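Local coordinates for 3-oxoacyl-(Acyl-carrier protein) synthase (Burkholderia xenovorans, PDB 4EFI) that probably catalyses the condensation of an acyl group with malonyl-[acyl-carrier protein], as a 3-oxoacyl-[acyl-carrier-protein] synthase of the KAS III family, at residues A134-M139 with A191-G196; L325-F330 with A337-A342. All blocks are in the same frame, centred on the assembly; numbering follows the deposited sequence.

Contact 1: residues A134-M139 with A191-G196; sequences ALWLGM and AHFIIG
Ala191 meets helix 134-139 through its methyl group, whose CB lies 4.2 Å from SD of Met139. Phe193, the next residue of the strand to point toward the helix, makes the largest contribution. With CG anti to its carbonyl carbon (chi1 -54°), its ring lays a face against Trp136, CE2 lying 3.6 Å from Trp136 N. Trp136 CB sits over the ring centre in a CH-pi contact, 3.6 Å from the centroid and 9° off the normal. The indole then presents an edge to the same ring in a T-shaped pair, its five-membered ring centred 5.2 Å away with the planes at 66°. The extended side chain of Met139 crosses that of Phe193 at about a right angle and brings its sulfur to the ring edge, near the plane. Leu135 adds its CB, 3.9 Å from Phe193 CE2. Farther along, CD1 of Ile195 touches CE3 of Trp136 at 3.8 Å. Leu135 and Met139 also touch Ile19 of strand 17-26, so the helix is sandwiched between two sheets, as in the layered thiolase fold. Helix and strand are joined by dispersion and aromatic contacts alone, an apolar layer that leaves the strand's backbone polar groups to pair with strands 10-15 and 335-343.

Contact 2: residues L325-F330 with A337-A342; sequences LGMFGF and ASAALA
Strands 325-330 and 337-342 run antiparallel at 169°, the two arms of a beta hairpin, and six backbone hydrogen bonds join the hydrogen-bonded pairs Leu325-Leu341, Met327-Ala339 and Gly329-Ala337. The bond from Gly329 N to Ala337 O is 2.8 Å long and nearly straight, 173° at the hydrogen. Between these pairs CA-H...O contacts fill in, the shortest from Ser338 CA to Met327 O at 3.1 Å. On the face carrying Leu325, Met327 and Leu341, the extended Met327 side chain crosses that of Leu341 obliquely, its CE 4.1 Å from Leu341 CD2. Leu341 sets CG between its backbone N and carbonyl carbon (chi1 76°), which swings CD2 toward that methyl. Nearer the backbone, Met327 CB lies 4.3 Å from Ala339 CB. On the other face Phe328 CD1 is 3.6 Å from Ser338 CB, and the ring also meets Phe269. The buried Ser338 OG is satisfied by Thr253 OG1 of helix 235-257. The chemistry therefore divides by direction: backbone bonds fix the register within the sheet, while Met327 and Leu341 meet helix 130-143 on one face and Phe328 and Ser338 meet helix 235-257 on the other.

In the fold
Contacts 1 and 2 lie about 8 Å apart, centre to centre, and share one five-stranded mixed sheet in which strands 190-197 and 335-343 are neighbours. Probable backbone hydrogen bonds stitch them together: Ile194 O to Ser338 N and His192 O to Ala340 N, each 2.8 Å. Contact 1 packs helix 130-143 onto the face bearing Phe193 and Ala191; the same helix continues over contact 2, where Tyr131 and Leu135 touch Met327 and Met139 touches Leu341. Helix 235-257 covers the opposite face, meeting Ile194 and Phe328. Helix 130-143 lies between this sheet and the one holding strand 17-26, consistent with the layered thiolase fold, so contact 1 joins its two halves while contact 2 is a hairpin inside the second.

Contact 1: residues A134-M139 with A191-G196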
ATOM      1  N   ALA A 134       8.012   1.483   4.224  1.00 12.20           N
ATOM      2  CA  ALA A 134       8.013   2.932   4.410  1.00 12.86           C
ATOM      3  C   ALA A 134       7.951   3.313   5.886  1.00 11.86           C
ATOM      4  O   ALA A 134       8.655   4.228   6.336  1.00 12.51           O
ATOM      5  CB  ALA A 134       6.852   3.560   3.672  1.00 14.04           C
ATOM      6  N   LEU A 135       7.095   2.623   6.639  1.00 11.18           N
ATOM      7  CA  LEU A 135       7.014   2.860   8.079  1.00 12.55           C
ATOM      8  C   LEU A 135       8.357   2.599   8.740  1.00 12.54           C
ATOM      9  O   LEU A 135       8.844   3.405   9.526  1.00 12.48           O
ATOM     10  CB  LEU A 135       5.950   1.954   8.723  1.00 12.52           C
ATOM     11  CG  LEU A 135       4.484   2.295   8.459  1.00 13.51           C
ATOM     12  CD1 LEU A 135       3.588   1.254   9.113  1.00 14.40           C
ATOM     13  CD2 LEU A 135       4.120   3.647   8.976  1.00 15.30           C
ATOM     14  N   TRP A 136       8.975   1.465   8.428  1.00 12.62           N
ATOM     15  CA  TRP A 136      10.260   1.142   9.008  1.00 12.33           C
ATOM     16  C   TRP A 136      11.313   2.202   8.652  1.00 12.05           C
ATOM     17  O   TRP A 136      12.038   2.687   9.537  1.00 13.04           O
ATOM     18  CB  TRP A 136      10.758  -0.252   8.587  1.00 13.20           C
ATOM     19  CG  TRP A 136      12.191  -0.392   8.898  1.00 13.40           C
ATOM     20  CD1 TRP A 136      12.737  -0.530  10.120  1.00 14.32           C
ATOM     21  CD2 TRP A 136      13.274  -0.300   7.965  1.00 14.92           C
ATOM     22  NE1 TRP A 136      14.117  -0.521  10.027  1.00 15.38           N
ATOM     23  CE2 TRP A 136      14.464  -0.385   8.703  1.00 15.88           C
ATOM     24  CE3 TRP A 136      13.347  -0.161   6.570  1.00 17.17           C
ATOM     25  CZ2 TRP A 136      15.725  -0.349   8.086  1.00 17.13           C
ATOM     26  CZ3 TRP A 136      14.583  -0.109   5.966  1.00 18.63           C
ATOM     27  CH2 TRP A 136      15.757  -0.203   6.725  1.00 17.18           C
ATOM     28  N   LEU A 137      11.390   2.579   7.376  1.00 12.19           N
ATOM     29  CA  LEU A 137      12.431   3.508   6.975  1.00 12.69           C
ATOM     30  C   LEU A 137      12.240   4.836   7.672  1.00 11.90           C
ATOM     31  O   LEU A 137      13.196   5.439   8.179  1.00 13.43           O
ATOM     32  CB  LEU A 137      12.451   3.696   5.467  1.00 14.63           C
ATOM     33  CG  LEU A 137      13.601   4.579   4.997  1.00 16.61           C
ATOM     34  CD1 LEU A 137      14.960   4.068   5.486  1.00 22.47           C
ATOM     35  CD2 LEU A 137      13.565   4.630   3.489  1.00 21.68           C
ATOM     36  N   GLY A 138      11.016   5.316   7.692  1.00 11.53           N
ATOM     37  CA  GLY A 138      10.738   6.575   8.351  1.00 12.29           C
ATOM     38  C   GLY A 138      11.019   6.572   9.838  1.00 12.29           C
ATOM     39  O   GLY A 138      11.581   7.517  10.400  1.00 12.95           O
ATOM     40  N   MET A 139      10.638   5.486  10.507  1.00 11.42           N
ATOM     41  CA  MET A 139      10.889   5.374  11.934  1.00 12.89           C
ATOM     42  C   MET A 139      12.379   5.232  12.225  1.00 12.56           C
ATOM     43  O   MET A 139      12.874   5.754  13.220  1.00 14.07           O
ATOM     44  CB  MET A 139      10.085   4.228  12.568  1.00 13.21           C
ATOM     45  CG  MET A 139       8.601   4.499  12.543  1.00 13.17           C
ATOM     46  SD  MET A 139       7.668   3.392  13.621  1.00 14.78           S
ATOM     47  CE  MET A 139       6.108   4.262  13.660  1.00 16.28           C
ATOM     48  N   ALA A 191       8.475  -0.913  17.773  1.00 17.37           N
ATOM     49  CA  ALA A 191       7.834  -1.399  16.567  1.00 15.64           C
ATOM     50  C   ALA A 191       8.712  -2.488  15.967  1.00 16.97           C
ATOM     51  O   ALA A 191       9.942  -2.385  15.999  1.00 18.00           O
ATOM     52  CB  ALA A 191       7.634  -0.279  15.570  1.00 16.10           C
ATOM     53  N   HIS A 192       8.092  -3.530  15.429  1.00 15.38           N
ATOM     54  CA  HIS A 192       8.808  -4.662  14.841  1.00 15.54           C
ATOM     55  C   HIS A 192       8.410  -4.835  13.385  1.00 15.70           C
ATOM     56  O   HIS A 192       7.237  -4.650  13.018  1.00 15.84           O
ATOM     57  CB  HIS A 192       8.491  -5.953  15.592  1.00 17.73           C
ATOM     58  CG  HIS A 192       8.894  -5.915  17.026  1.00 19.86           C
ATOM     59  ND1 HIS A 192      10.137  -6.317  17.460  1.00 22.91           N
ATOM     60  CD2 HIS A 192       8.234  -5.476  18.122  1.00 21.42           C
ATOM     61  CE1 HIS A 192      10.218  -6.151  18.769  1.00 24.00           C
ATOM     62  NE2 HIS A 192       9.076  -5.645  19.195  1.00 23.40           N
ATOM     63  N   PHE A 193       9.386  -5.187  12.547  1.00 14.32           N
ATOM     64  CA  PHE A 193       9.198  -5.300  11.111  1.00 14.31           C
ATOM     65  C   PHE A 193       9.959  -6.508  10.597  1.00 13.79           C
ATOM     66  O   PHE A 193      10.993  -6.887  11.152  1.00 15.16           O
ATOM     67  CB  PHE A 193       9.753  -4.080  10.387  1.00 14.69           C
ATOM     68  CG  PHE A 193       9.228  -2.775  10.894  1.00 14.20           C
ATOM     69  CD1 PHE A 193       9.862  -2.110  11.935  1.00 14.57           C
ATOM     70  CD2 PHE A 193       8.112  -2.179  10.323  1.00 12.94           C
ATOM     71  CE1 PHE A 193       9.376  -0.888  12.391  1.00 14.90           C
ATOM     72  CE2 PHE A 193       7.649  -0.960  10.772  1.00 14.06           C
ATOM     73  CZ  PHE A 193       8.267  -0.322  11.815  1.00 15.38           C
ATOM     74  N   ILE A 194       9.431  -7.108   9.532  1.00 13.41           N
ATOM     75  CA  ILE A 194      10.137  -8.153   8.779  1.00 13.42           C
ATOM     76  C   ILE A 194      10.050  -7.788   7.313  1.00 14.50           C
ATOM     77  O   ILE A 194       8.983  -7.396   6.830  1.00 14.16           O
ATOM     78  CB  ILE A 194       9.553  -9.558   9.015  1.00 13.82           C
ATOM     79  CG1 ILE A 194       9.559  -9.884  10.514  1.00 16.43           C
ATOM     80  CG2 ILE A 194      10.342 -10.597   8.192  1.00 16.08           C
ATOM     81  CD1 ILE A 194       9.097 -11.302  10.853  1.00 17.53           C
ATOM     82  N   ILE A 195      11.177  -7.823   6.605  1.00 13.81           N
ATOM     83  CA  ILE A 195      11.211  -7.433   5.194  1.00 13.44           C
ATOM     84  C   ILE A 195      11.956  -8.478   4.382  1.00 12.22           C
ATOM     85  O   ILE A 195      13.106  -8.803   4.706  1.00 13.55           O
ATOM     86  CB  ILE A 195      11.868  -6.048   4.975  1.00 12.61           C
ATOM     87  CG1 ILE A 195      11.170  -4.958   5.795  1.00 14.51           C
ATOM     88  CG2 ILE A 195      11.847  -5.685   3.497  1.00 13.96           C
ATOM     89  CD1 ILE A 195      11.850  -3.580   5.687  1.00 14.69           C
ATOM     90  N   GLY A 196      11.312  -9.050   3.364  1.00 12.69           N
ATOM     91  CA  GLY A 196      11.920 -10.077   2.536  1.00 13.23           C
ATOM     92  C   GLY A 196      11.787  -9.798   1.056  1.00 13.13           C
ATOM     93  O   GLY A 196      10.900  -9.056   0.643  1.00 14.33           O
TER

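Contact 2: residues L325-F330 with A337-A342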
ATOM      1  N   LEU A 325      -1.817  -3.210  16.235  1.00 15.06           N
ATOM      2  CA  LEU A 325      -1.996  -3.570  14.844  1.00 14.25           C
ATOM      3  C   LEU A 325      -0.863  -4.398  14.264  1.00 15.23           C
ATOM      4  O   LEU A 325       0.317  -4.170  14.569  1.00 15.45           O
ATOM      5  CB  LEU A 325      -2.093  -2.293  14.004  1.00 14.92           C
ATOM      6  CG  LEU A 325      -3.229  -1.336  14.406  1.00 15.67           C
ATOM      7  CD1 LEU A 325      -3.167  -0.066  13.590  1.00 16.33           C
ATOM      8  CD2 LEU A 325      -4.562  -2.007  14.225  1.00 16.37           C
ATOM      9  N   GLY A 326      -1.238  -5.323  13.382  1.00 13.64           N
ATOM     10  CA  GLY A 326      -0.290  -6.006  12.516  1.00 13.84           C
ATOM     11  C   GLY A 326      -0.602  -5.638  11.082  1.00 15.00           C
ATOM     12  O   GLY A 326      -1.772  -5.497  10.724  1.00 15.87           O
ATOM     13  N   MET A 327       0.431  -5.444  10.270  1.00 12.79           N
ATOM     14  CA  MET A 327       0.276  -4.997   8.878  1.00 12.08           C
ATOM     15  C   MET A 327       1.107  -5.914   8.003  1.00 11.65           C
ATOM     16  O   MET A 327       2.240  -6.208   8.352  1.00 13.35           O
ATOM     17  CB  MET A 327       0.752  -3.556   8.693  1.00 11.97           C
ATOM     18  CG  MET A 327       0.075  -2.585   9.618  1.00 12.69           C
ATOM     19  SD  MET A 327       0.655  -0.918   9.347  1.00 15.04           S
ATOM     20  CE  MET A 327      -0.068  -0.043  10.738  1.00 16.69           C
ATOM     21  N   PHE A 328       0.542  -6.393   6.901  1.00 12.66           N
ATOM     22  CA  PHE A 328       1.215  -7.385   6.057  1.00 12.59           C
ATOM     23  C   PHE A 328       1.031  -7.032   4.603  1.00 13.19           C
ATOM     24  O   PHE A 328      -0.083  -7.058   4.102  1.00 12.93           O
ATOM     25  CB  PHE A 328       0.651  -8.783   6.349  1.00 13.31           C
ATOM     26  CG  PHE A 328       0.704  -9.142   7.798  1.00 13.12           C
ATOM     27  CD1 PHE A 328       1.895  -9.563   8.373  1.00 15.70           C
ATOM     28  CD2 PHE A 328      -0.398  -8.960   8.608  1.00 15.49           C
ATOM     29  CE1 PHE A 328       1.971  -9.839   9.724  1.00 16.26           C
ATOM     30  CE2 PHE A 328      -0.328  -9.234   9.968  1.00 15.89           C
ATOM     31  CZ  PHE A 328       0.857  -9.686  10.516  1.00 16.36           C
ATOM     32  N   GLY A 329       2.138  -6.700   3.947  1.00 12.67           N
ATOM     33  CA  GLY A 329       2.135  -6.361   2.538  1.00 13.36           C
ATOM     34  C   GLY A 329       2.950  -7.376   1.767  1.00 13.89           C
ATOM     35  O   GLY A 329       3.952  -7.885   2.259  1.00 14.95           O
ATOM     36  N   PHE A 330       2.491  -7.698   0.566  1.00 13.48           N
ATOM     37  CA  PHE A 330       3.154  -8.684  -0.271  1.00 13.91           C
ATOM     38  C   PHE A 330       2.838  -8.397  -1.730  1.00 16.28           C
ATOM     39  O   PHE A 330       1.798  -7.825  -2.040  1.00 18.70           O
ATOM     40  CB  PHE A 330       2.644 -10.075   0.103  1.00 14.23           C
ATOM     41  CG  PHE A 330       1.166 -10.111   0.350  1.00 15.96           C
ATOM     42  CD1 PHE A 330       0.645  -9.707   1.566  1.00 16.47           C
ATOM     43  CD2 PHE A 330       0.296 -10.520  -0.644  1.00 16.25           C
ATOM     44  CE1 PHE A 330      -0.716  -9.725   1.791  1.00 17.21           C
ATOM     45  CE2 PHE A 330      -1.067 -10.540  -0.424  1.00 18.15           C
ATOM     46  CZ  PHE A 330      -1.572 -10.141   0.796  1.00 18.58           C
ATOM     47  N   ALA A 337       6.505  -7.800   3.482  1.00 12.82           N
ATOM     48  CA  ALA A 337       6.936  -7.008   4.623  1.00 13.90           C
ATOM     49  C   ALA A 337       5.829  -6.907   5.649  1.00 12.76           C
ATOM     50  O   ALA A 337       4.639  -6.864   5.294  1.00 13.50           O
ATOM     51  CB  ALA A 337       7.396  -5.626   4.191  1.00 13.56           C
ATOM     52  N   SER A 338       6.211  -6.876   6.920  1.00 12.26           N
ATOM     53  CA  SER A 338       5.256  -6.695   8.011  1.00 11.87           C
ATOM     54  C   SER A 338       5.660  -5.575   8.945  1.00 13.05           C
ATOM     55  O   SER A 338       6.822  -5.166   9.004  1.00 13.54           O
ATOM     56  CB  SER A 338       5.129  -7.974   8.826  1.00 13.00           C
ATOM     57  OG  SER A 338       6.362  -8.213   9.478  1.00 14.85           O
ATOM     58  N   ALA A 339       4.666  -5.078   9.689  1.00 12.23           N
ATOM     59  CA  ALA A 339       4.868  -4.151  10.800  1.00 12.60           C
ATOM     60  C   ALA A 339       3.930  -4.571  11.912  1.00 13.25           C
ATOM     61  O   ALA A 339       2.770  -4.915  11.657  1.00 15.25           O
ATOM     62  CB  ALA A 339       4.568  -2.732  10.382  1.00 13.22           C
ATOM     63  N   ALA A 340       4.404  -4.521  13.139  1.00 13.28           N
ATOM     64  CA  ALA A 340       3.564  -4.783  14.289  1.00 13.55           C
ATOM     65  C   ALA A 340       3.893  -3.730  15.312  1.00 13.28           C
ATOM     66  O   ALA A 340       5.029  -3.616  15.742  1.00 14.94           O
ATOM     67  CB  ALA A 340       3.836  -6.153  14.861  1.00 15.84           C
ATOM     68  N   LEU A 341       2.882  -2.967  15.721  1.00 14.63           N
ATOM     69  CA  LEU A 341       3.097  -1.853  16.623  1.00 14.87           C
ATOM     70  C   LEU A 341       1.750  -1.334  17.155  1.00 14.60           C
ATOM     71  O   LEU A 341       0.686  -1.619  16.599  1.00 15.39           O
ATOM     72  CB  LEU A 341       3.875  -0.711  15.942  1.00 15.12           C
ATOM     73  CG  LEU A 341       3.106   0.179  14.969  1.00 15.84           C
ATOM     74  CD1 LEU A 341       3.990   1.321  14.498  1.00 18.48           C
ATOM     75  CD2 LEU A 341       2.572  -0.578  13.778  1.00 16.70           C
ATOM     76  N   ALA A 342       1.831  -0.565  18.236  1.00 15.62           N
ATOM     77  CA  ALA A 342       0.702   0.185  18.773  1.00 14.50           C
ATOM     78  C   ALA A 342       0.538   1.497  18.016  1.00 15.89           C
ATOM     79  O   ALA A 342       1.516   2.185  17.699  1.00 17.35           O
ATOM     80  CB  ALA A 342       0.900   0.442  20.249  1.00 16.49           C
TER